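Local coordinates for protein 2-oxoglutarate-dependent dioxygenase tropC (Talaromyces stipitatus, PDB 6XJJ) that is an iron- and 2-oxoglutarate-dependent dioxygenase acting in the fungal biosynthesis of tropolones, at residues 73-78 and 298-303; 243-248 and 282-287. All coordinates share one frame; numbering follows the deposited sequence.

Contact 1: 73-78 and 298-303. With FE (Fe (III) ion), chain B.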
ATOM      1  N   TYR A  73       4.193  11.694 -11.610  1.00 70.61           N
ATOM      2  CA  TYR A  73       2.999  11.637 -10.781  1.00 61.15           C
ATOM      3  C   TYR A  73       3.228  11.012  -9.413  1.00 69.98           C
ATOM      4  O   TYR A  73       2.391  11.191  -8.525  1.00 69.71           O
ATOM      5  CB  TYR A  73       1.887  10.842 -11.486  1.00 60.16           C
ATOM      6  CG  TYR A  73       1.541  11.347 -12.872  1.00 76.09           C
ATOM      7  CD1 TYR A  73       0.655  12.399 -13.059  1.00 85.73           C
ATOM      8  CD2 TYR A  73       2.097  10.753 -13.998  1.00 71.69           C
ATOM      9  CE1 TYR A  73       0.342  12.853 -14.331  1.00 80.76           C
ATOM     10  CE2 TYR A  73       1.791  11.196 -15.265  1.00 72.21           C
ATOM     11  CZ  TYR A  73       0.913  12.245 -15.428  1.00 86.17           C
ATOM     12  OH  TYR A  73       0.611  12.682 -16.697  1.00100.34           O
ATOM     13  N   GLY A  74       4.319  10.279  -9.218  1.00 86.21           N
ATOM     14  CA  GLY A  74       4.439   9.486  -8.012  1.00 72.61           C
ATOM     15  C   GLY A  74       3.465   8.333  -7.923  1.00 74.38           C
ATOM     16  O   GLY A  74       3.514   7.582  -6.947  1.00 69.51           O
ATOM     17  N   PHE A  75       2.560   8.186  -8.894  1.00 75.48           N
ATOM     18  CA  PHE A  75       1.675   7.037  -8.973  1.00 69.65           C
ATOM     19  C   PHE A  75       1.723   6.431 -10.365  1.00 77.77           C
ATOM     20  O   PHE A  75       1.985   7.123 -11.352  1.00 82.54           O
ATOM     21  CB  PHE A  75       0.179   7.309  -8.727  1.00 80.09           C
ATOM     22  CG  PHE A  75      -0.217   7.610  -7.304  1.00 68.55           C
ATOM     23  CD1 PHE A  75       0.616   8.241  -6.397  1.00 75.88           C
ATOM     24  CD2 PHE A  75      -1.402   7.054  -6.833  1.00 64.96           C
ATOM     25  CE1 PHE A  75       0.188   8.463  -5.079  1.00 69.35           C
ATOM     26  CE2 PHE A  75      -1.811   7.234  -5.538  1.00 71.95           C
ATOM     27  CZ  PHE A  75      -1.016   7.932  -4.653  1.00 77.14           C
ATOM     28  N   PHE A  76       1.442   5.128 -10.424  1.00 70.05           N
ATOM     29  CA  PHE A  76       0.894   4.486 -11.610  1.00 66.88           C
ATOM     30  C   PHE A  76      -0.004   3.319 -11.218  1.00 70.91           C
ATOM     31  O   PHE A  76      -0.006   2.853 -10.075  1.00 74.41           O
ATOM     32  CB  PHE A  76       1.898   3.887 -12.615  1.00 70.90           C
ATOM     33  CG  PHE A  76       3.081   3.148 -12.019  1.00 81.20           C
ATOM     34  CD1 PHE A  76       3.438   3.215 -10.684  1.00 81.16           C
ATOM     35  CD2 PHE A  76       3.580   2.068 -12.745  1.00 75.59           C
ATOM     36  CE1 PHE A  76       4.488   2.463 -10.189  1.00 80.52           C
ATOM     37  CE2 PHE A  76       4.587   1.271 -12.233  1.00 87.15           C
ATOM     38  CZ  PHE A  76       5.021   1.462 -10.945  1.00 74.56           C
ATOM     39  N   ASN A  77      -0.770   2.849 -12.209  1.00 67.58           N
ATOM     40  CA  ASN A  77      -1.382   1.525 -12.196  1.00 69.65           C
ATOM     41  C   ASN A  77      -0.441   0.496 -12.807  1.00 71.68           C
ATOM     42  O   ASN A  77       0.184   0.742 -13.844  1.00 66.27           O
ATOM     43  CB  ASN A  77      -2.699   1.520 -12.974  1.00 81.15           C
ATOM     44  CG  ASN A  77      -3.846   2.110 -12.190  1.00 85.53           C
ATOM     45  OD1 ASN A  77      -4.425   1.452 -11.324  1.00 95.32           O
ATOM     46  ND2 ASN A  77      -4.187   3.352 -12.491  1.00 72.46           N
ATOM     47  N   LEU A  78      -0.370  -0.668 -12.167  1.00 66.53           N
ATOM     48  CA  LEU A  78       0.534  -1.740 -12.555  1.00 63.08           C
ATOM     49  C   LEU A  78      -0.274  -2.946 -13.010  1.00 65.56           C
ATOM     50  O   LEU A  78      -1.163  -3.404 -12.286  1.00 72.87           O
ATOM     51  CB  LEU A  78       1.438  -2.135 -11.386  1.00 62.31           C
ATOM     52  CG  LEU A  78       2.558  -3.147 -11.655  1.00 65.27           C
ATOM     53  CD1 LEU A  78       3.699  -2.914 -10.681  1.00 50.08           C
ATOM     54  CD2 LEU A  78       2.075  -4.584 -11.548  1.00 68.63           C
ATOM     55  N   ARG A 298       8.821  10.736  -6.891  1.00 80.60           N
ATOM     56  CA  ARG A 298       8.038  11.678  -6.097  1.00 65.28           C
ATOM     57  C   ARG A 298       7.073  10.977  -5.142  1.00 70.88           C
ATOM     58  O   ARG A 298       6.395  10.015  -5.516  1.00 82.78           O
ATOM     59  CB  ARG A 298       7.230  12.611  -7.003  1.00 66.01           C
ATOM     60  CG  ARG A 298       8.008  13.641  -7.813  1.00 83.71           C
ATOM     61  CD  ARG A 298       6.992  14.615  -8.449  1.00 87.19           C
ATOM     62  NE  ARG A 298       6.158  15.220  -7.401  1.00 76.89           N
ATOM     63  CZ  ARG A 298       4.837  15.061  -7.267  1.00 69.39           C
ATOM     64  NH1 ARG A 298       4.210  15.625  -6.251  1.00 76.42           N
ATOM     65  NH2 ARG A 298       4.120  14.381  -8.150  1.00 83.82           N
ATOM     66  N   SER A 299       6.991  11.496  -3.910  1.00 65.92           N
ATOM     67  CA  SER A 299       5.898  11.179  -2.990  1.00 70.94           C
ATOM     68  C   SER A 299       4.827  12.258  -3.127  1.00 71.20           C
ATOM     69  O   SER A 299       5.074  13.429  -2.818  1.00 72.60           O
ATOM     70  CB  SER A 299       6.383  11.090  -1.542  1.00 70.28           C
ATOM     71  OG  SER A 299       5.299  10.803  -0.667  1.00 71.24           O
ATOM     72  N   ALA A 300       3.641  11.860  -3.576  1.00 65.28           N
ATOM     73  CA  ALA A 300       2.576  12.782  -3.932  1.00 63.10           C
ATOM     74  C   ALA A 300       1.438  12.693  -2.925  1.00 72.66           C
ATOM     75  O   ALA A 300       1.091  11.606  -2.454  1.00 59.93           O
ATOM     76  CB  ALA A 300       2.045  12.494  -5.342  1.00 67.70           C
ATOM     77  N   ARG A 301       0.865  13.843  -2.594  1.00 77.00           N
ATOM     78  CA  ARG A 301      -0.326  13.883  -1.758  1.00 67.55           C
ATOM     79  C   ARG A 301      -1.488  13.154  -2.426  1.00 73.39           C
ATOM     80  O   ARG A 301      -1.626  13.152  -3.653  1.00 72.35           O
ATOM     81  CB  ARG A 301      -0.673  15.347  -1.465  1.00 84.25           C
ATOM     82  CG  ARG A 301       0.222  15.950  -0.377  1.00 88.15           C
ATOM     83  CD  ARG A 301       0.242  17.472  -0.311  1.00 92.60           C
ATOM     84  NE  ARG A 301      -1.076  18.107  -0.276  1.00101.14           N
ATOM     85  CZ  ARG A 301      -1.501  19.026  -1.145  1.00 94.38           C
ATOM     86  NH1 ARG A 301      -0.709  19.475  -2.106  1.00 92.43           N
ATOM     87  NH2 ARG A 301      -2.717  19.533  -1.032  1.00 81.80           N
ATOM     88  N   HIS A 302      -2.303  12.496  -1.605  1.00 63.40           N
ATOM     89  CA  HIS A 302      -3.461  11.766  -2.095  1.00 58.47           C
ATOM     90  C   HIS A 302      -4.448  11.595  -0.953  1.00 65.29           C
ATOM     91  O   HIS A 302      -4.109  11.780   0.220  1.00 67.20           O
ATOM     92  CB  HIS A 302      -3.071  10.402  -2.690  1.00 83.85           C
ATOM     93  CG  HIS A 302      -2.338   9.499  -1.741  1.00 70.41           C
ATOM     94  ND1 HIS A 302      -0.991   9.632  -1.479  1.00 68.28           N
ATOM     95  CD2 HIS A 302      -2.762   8.446  -0.999  1.00 67.95           C
ATOM     96  CE1 HIS A 302      -0.617   8.702  -0.617  1.00 66.56           C
ATOM     97  NE2 HIS A 302      -1.674   7.970  -0.307  1.00 64.62           N
ATOM     98  N   ARG A 303      -5.680  11.241  -1.317  1.00 65.53           N
ATOM     99  CA  ARG A 303      -6.779  11.127  -0.365  1.00 69.32           C
ATOM    100  C   ARG A 303      -7.880  10.298  -1.016  1.00 79.06           C
ATOM    101  O   ARG A 303      -7.804   9.945  -2.197  1.00 68.84           O
ATOM    102  CB  ARG A 303      -7.289  12.508   0.042  1.00 82.36           C
ATOM    103  CG  ARG A 303      -7.844  13.297  -1.127  1.00 81.23           C
ATOM    104  CD  ARG A 303      -8.275  14.672  -0.714  1.00 83.09           C
ATOM    105  NE  ARG A 303      -8.874  15.407  -1.823  1.00 97.27           N
ATOM    106  CZ  ARG A 303      -9.253  16.677  -1.754  1.00 80.85           C
ATOM    107  NH1 ARG A 303      -9.087  17.355  -0.627  1.00 73.60           N
ATOM    108  NH2 ARG A 303      -9.784  17.272  -2.813  1.00 79.20           N
TER
HETATM  109 FE    FE B1000      -1.982   6.347   1.574  1.00 83.53          FE
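Phe-75 and His-302 meet as an edge-to-face aromatic pair beside the iron of a non-haem 2-oxoglutarate dioxygenase, whose core is the double-stranded beta-helix (jelly roll). Phe-75 points its CZ corner at one face of the imidazole, 3.6 Å from His-302 CG, with the ring planes 64° apart. The phenyl ring suits this place because it is flat and apolar: it buries itself against the imidazole without competing for its nitrogens. Val-263 of strand 261-265 touches both rings and also Ala-300.

Apolar and van der Waals contacts continue toward the end of helix 56-72. The methyl group of Ala-300 lies 3.5 Å from Tyr-73 O and also packs loosely against Phe-75 CE1; this small group fits between the Tyr-73 carbonyl and the Phe-75 ring. Gly-74 turns out of the helix with positive phi, and a beta carbon here would point at Arg-298 O, so glycine suits the place. No hydrogen bond crosses between the two segments.

The polar ends of Arg-298 and Tyr-73 find their partners outside the two segments. Arg-298 bends at its third torsion and brings NH2 back over the helix end, near Tyr-73 O, but its hydrogen bond goes to Lys-72 O. Tyr-73, whose beta carbon points away from 298-303, has its OH hydrogen-bonded to Glu-39.

The metal chemistry belongs to His-302 alone in this pair of segments. Its CG sits between the backbone N and the carbonyl carbon (chi1 57°), which swings the imidazole toward Phe-75 and the iron. His-302 ND1 donates to Ala-300 O at 3.0 Å, nearly straight at 169° and within the ring plane. This bond and the metal bond should together fix the rotation of the ring: across the imidazole from ND1, His-302 NE2 coordinates the iron ion at 2.5 Å.

Contact 2: 243-248 and 282-287. With FE (Fe (III) ion), chain B.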
ATOM      1  N   HIS A 243      -2.735  13.195   2.690  1.00 82.18           N
ATOM      2  CA  HIS A 243      -1.508  12.752   3.329  1.00 77.98           C
ATOM      3  C   HIS A 243      -0.513  12.352   2.250  1.00 73.13           C
ATOM      4  O   HIS A 243      -0.846  12.262   1.063  1.00 76.93           O
ATOM      5  CB  HIS A 243      -1.752  11.567   4.267  1.00 68.31           C
ATOM      6  CG  HIS A 243      -2.109  10.303   3.554  1.00 72.07           C
ATOM      7  ND1 HIS A 243      -3.349  10.084   2.994  1.00 79.92           N
ATOM      8  CD2 HIS A 243      -1.381   9.194   3.300  1.00 75.35           C
ATOM      9  CE1 HIS A 243      -3.372   8.888   2.436  1.00 74.78           C
ATOM     10  NE2 HIS A 243      -2.187   8.330   2.601  1.00 90.02           N
ATOM     11  N   THR A 244       0.722  12.134   2.680  1.00 77.81           N
ATOM     12  CA  THR A 244       1.677  11.325   1.944  1.00 75.18           C
ATOM     13  C   THR A 244       1.944  10.059   2.743  1.00 71.06           C
ATOM     14  O   THR A 244       1.763  10.016   3.965  1.00 54.75           O
ATOM     15  CB  THR A 244       3.002  12.055   1.705  1.00 73.12           C
ATOM     16  OG1 THR A 244       3.631  12.335   2.960  1.00 76.51           O
ATOM     17  CG2 THR A 244       2.773  13.341   0.963  1.00 59.74           C
ATOM     18  N   ASP A 245       2.377   9.024   2.038  1.00 73.44           N
ATOM     19  CA  ASP A 245       2.852   7.816   2.688  1.00 64.59           C
ATOM     20  C   ASP A 245       4.296   8.037   3.116  1.00 69.10           C
ATOM     21  O   ASP A 245       5.071   8.679   2.402  1.00 74.50           O
ATOM     22  CB  ASP A 245       2.751   6.621   1.747  1.00 69.91           C
ATOM     23  CG  ASP A 245       1.312   6.287   1.373  1.00 84.45           C
ATOM     24  OD1 ASP A 245       0.375   6.782   2.034  1.00 73.05           O
ATOM     25  OD2 ASP A 245       1.115   5.521   0.407  1.00 75.62           O
ATOM     26  N   PHE A 246       4.656   7.524   4.295  1.00 73.60           N
ATOM     27  CA  PHE A 246       5.992   7.807   4.811  1.00 76.77           C
ATOM     28  C   PHE A 246       7.041   6.842   4.260  1.00 74.19           C
ATOM     29  O   PHE A 246       8.217   7.207   4.160  1.00 65.67           O
ATOM     30  CB  PHE A 246       6.000   7.749   6.341  1.00 85.20           C
ATOM     31  CG  PHE A 246       7.264   8.305   6.970  1.00121.95           C
ATOM     32  CD1 PHE A 246       7.383   9.667   7.198  1.00140.22           C
ATOM     33  CD2 PHE A 246       8.327   7.480   7.324  1.00132.83           C
ATOM     34  CE1 PHE A 246       8.526  10.201   7.770  1.00145.24           C
ATOM     35  CE2 PHE A 246       9.480   8.014   7.899  1.00132.77           C
ATOM     36  CZ  PHE A 246       9.574   9.376   8.120  1.00140.73           C
ATOM     37  N   GLY A 247       6.642   5.622   3.893  1.00 77.91           N
ATOM     38  CA  GLY A 247       7.588   4.576   3.546  1.00 69.35           C
ATOM     39  C   GLY A 247       8.266   4.708   2.196  1.00 72.35           C
ATOM     40  O   GLY A 247       8.603   5.809   1.748  1.00 72.88           O
ATOM     41  N   CYS A 248       8.484   3.566   1.542  1.00 87.47           N
ATOM     42  CA  CYS A 248       9.149   3.514   0.248  1.00 70.84           C
ATOM     43  C   CYS A 248       8.171   3.254  -0.890  1.00 69.11           C
ATOM     44  O   CYS A 248       8.033   4.090  -1.790  1.00 67.58           O
ATOM     45  CB  CYS A 248      10.238   2.431   0.278  1.00 73.90           C
ATOM     46  SG  CYS A 248      11.570   2.708   1.484  1.00 75.47           S
ATOM     47  N   VAL A 282      -2.454  -0.262  -7.663  1.00 68.09           N
ATOM     48  CA  VAL A 282      -1.994   1.125  -7.640  1.00 76.99           C
ATOM     49  C   VAL A 282      -0.690   1.184  -6.870  1.00 65.15           C
ATOM     50  O   VAL A 282      -0.605   0.710  -5.731  1.00 63.01           O
ATOM     51  CB  VAL A 282      -3.033   2.063  -7.006  1.00 62.02           C
ATOM     52  CG1 VAL A 282      -2.479   3.481  -6.912  1.00 75.18           C
ATOM     53  CG2 VAL A 282      -4.304   2.078  -7.792  1.00 63.99           C
ATOM     54  N   ILE A 283       0.320   1.774  -7.492  1.00 65.85           N
ATOM     55  CA  ILE A 283       1.660   1.856  -6.938  1.00 71.06           C
ATOM     56  C   ILE A 283       1.980   3.325  -6.746  1.00 64.76           C
ATOM     57  O   ILE A 283       1.782   4.127  -7.665  1.00 72.95           O
ATOM     58  CB  ILE A 283       2.693   1.208  -7.873  1.00 74.98           C
ATOM     59  CG1 ILE A 283       2.284  -0.215  -8.269  1.00 64.52           C
ATOM     60  CG2 ILE A 283       4.076   1.241  -7.239  1.00 67.31           C
ATOM     61  CD1 ILE A 283       2.136  -1.166  -7.132  1.00 61.60           C
ATOM     62  N   ASN A 284       2.461   3.682  -5.561  1.00 72.79           N
ATOM     63  CA  ASN A 284       2.974   5.026  -5.349  1.00 63.22           C
ATOM     64  C   ASN A 284       4.217   4.998  -4.476  1.00 60.43           C
ATOM     65  O   ASN A 284       4.452   4.062  -3.705  1.00 63.41           O
ATOM     66  CB  ASN A 284       1.956   5.937  -4.683  1.00 64.00           C
ATOM     67  CG  ASN A 284       1.523   5.423  -3.351  1.00 54.98           C
ATOM     68  OD1 ASN A 284       1.327   4.227  -3.188  1.00 88.62           O
ATOM     69  ND2 ASN A 284       1.546   6.286  -2.351  1.00 61.83           N
ATOM     70  N   MET A 285       4.983   6.073  -4.580  1.00 66.62           N
ATOM     71  CA  MET A 285       6.203   6.261  -3.817  1.00 70.86           C
ATOM     72  C   MET A 285       5.902   7.000  -2.511  1.00 73.10           C
ATOM     73  O   MET A 285       4.965   7.799  -2.427  1.00 68.46           O
ATOM     74  CB  MET A 285       7.203   7.064  -4.643  1.00 63.18           C
ATOM     75  CG  MET A 285       7.477   6.490  -6.040  1.00 74.33           C
ATOM     76  SD  MET A 285       8.357   4.906  -6.072  1.00 76.11           S
ATOM     77  CE  MET A 285       7.008   3.720  -6.176  1.00 71.67           C
ATOM     78  N   GLY A 286       6.717   6.723  -1.491  1.00 71.29           N
ATOM     79  CA  GLY A 286       6.606   7.363  -0.201  1.00 61.50           C
ATOM     80  C   GLY A 286       7.728   8.363   0.050  1.00 73.82           C
ATOM     81  O   GLY A 286       8.606   8.595  -0.778  1.00 71.75           O
ATOM     82  N   ASP A 287       7.680   8.952   1.247  1.00 70.99           N
ATOM     83  CA  ASP A 287       8.621  10.015   1.597  1.00 74.72           C
ATOM     84  C   ASP A 287      10.049   9.488   1.719  1.00 67.76           C
ATOM     85  O   ASP A 287      11.004  10.162   1.315  1.00 69.57           O
ATOM     86  CB  ASP A 287       8.182  10.678   2.901  1.00 79.92           C
ATOM     87  CG  ASP A 287       6.860  11.405   2.767  1.00 68.85           C
ATOM     88  OD1 ASP A 287       6.462  11.705   1.623  1.00 62.91           O
ATOM     89  OD2 ASP A 287       6.209  11.653   3.805  1.00 74.58           O
TER
HETATM   90 FE    FE B1000      -1.982   6.347   1.574  1.00 83.53          FE
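Asp-245 meets the amide of Asn-284 at about a right angle, the carboxylate and amide planes 73° apart, and divides its oxygens between two tasks. Asp-245 OD1 binds the iron ion at 2.4 Å, while Asp-245 OD2 accepts from Asn-284 ND2 at 2.9 Å. The hydrogen bond is nearly straight (175°); OD2 lies in the amide plane, but the donor meets the carboxylate from above its plane. Asn-284 fits because a neutral amide can donate to a metal-bound carboxylate without adding charge. Ser-250 OG also bonds to OD2, so two second-shell donors should restrain the rotation of the carboxylate.

Asp-287, the first residue of helix 287-292, ties down the loop at Thr-244 and at Asp-245 itself. Its carboxylate crosses Thr-244, and Thr-244 OG1 donates to the syn lone pair of Asp-287 OD2 at 2.8 Å; the other oxygen, OD1, is bonded to Ser-299 OG. Asp-287 N donates to Asp-245 O at 2.9 Å. The ring of Phe-246 merely brushes the carboxylate.

Gly-286 allows the backbones to come together where the helix begins: a beta carbon here would run into Gly-247 O. At this N-cap position, Gly-286 N donates to Cys-248 O at 3.0 Å.

His-243 completes the loop's share of the metal site, with His-243 NE2 2.2 Å from the iron. Together with His-302, His-243 and Asp-245 form the HxD...H facial triad characteristic of iron(II)/2-oxoglutarate dioxygenases.

Both contacts are largely buried and converge on the same iron: contact 2 brings the HxD pair, contact 1 the distal histidine. None of the touching residues of contact 1 is exposed, whereas contact 2 reaches the surface at Phe-246. They also share a sheet, since strands 75-79 and 281-285 are antiparallel neighbours, with Phe-76 O about 2.8 Å from Ile-283 N. Their chemistry differs. Contact 1, joining the end of an N-terminal helix to the catalytic core, relies on aromatic and apolar contact. Contact 2, a loop against a strand end and helix start, is held by four hydrogen bonds. Along the chain, contact 2 is nested within contact 1.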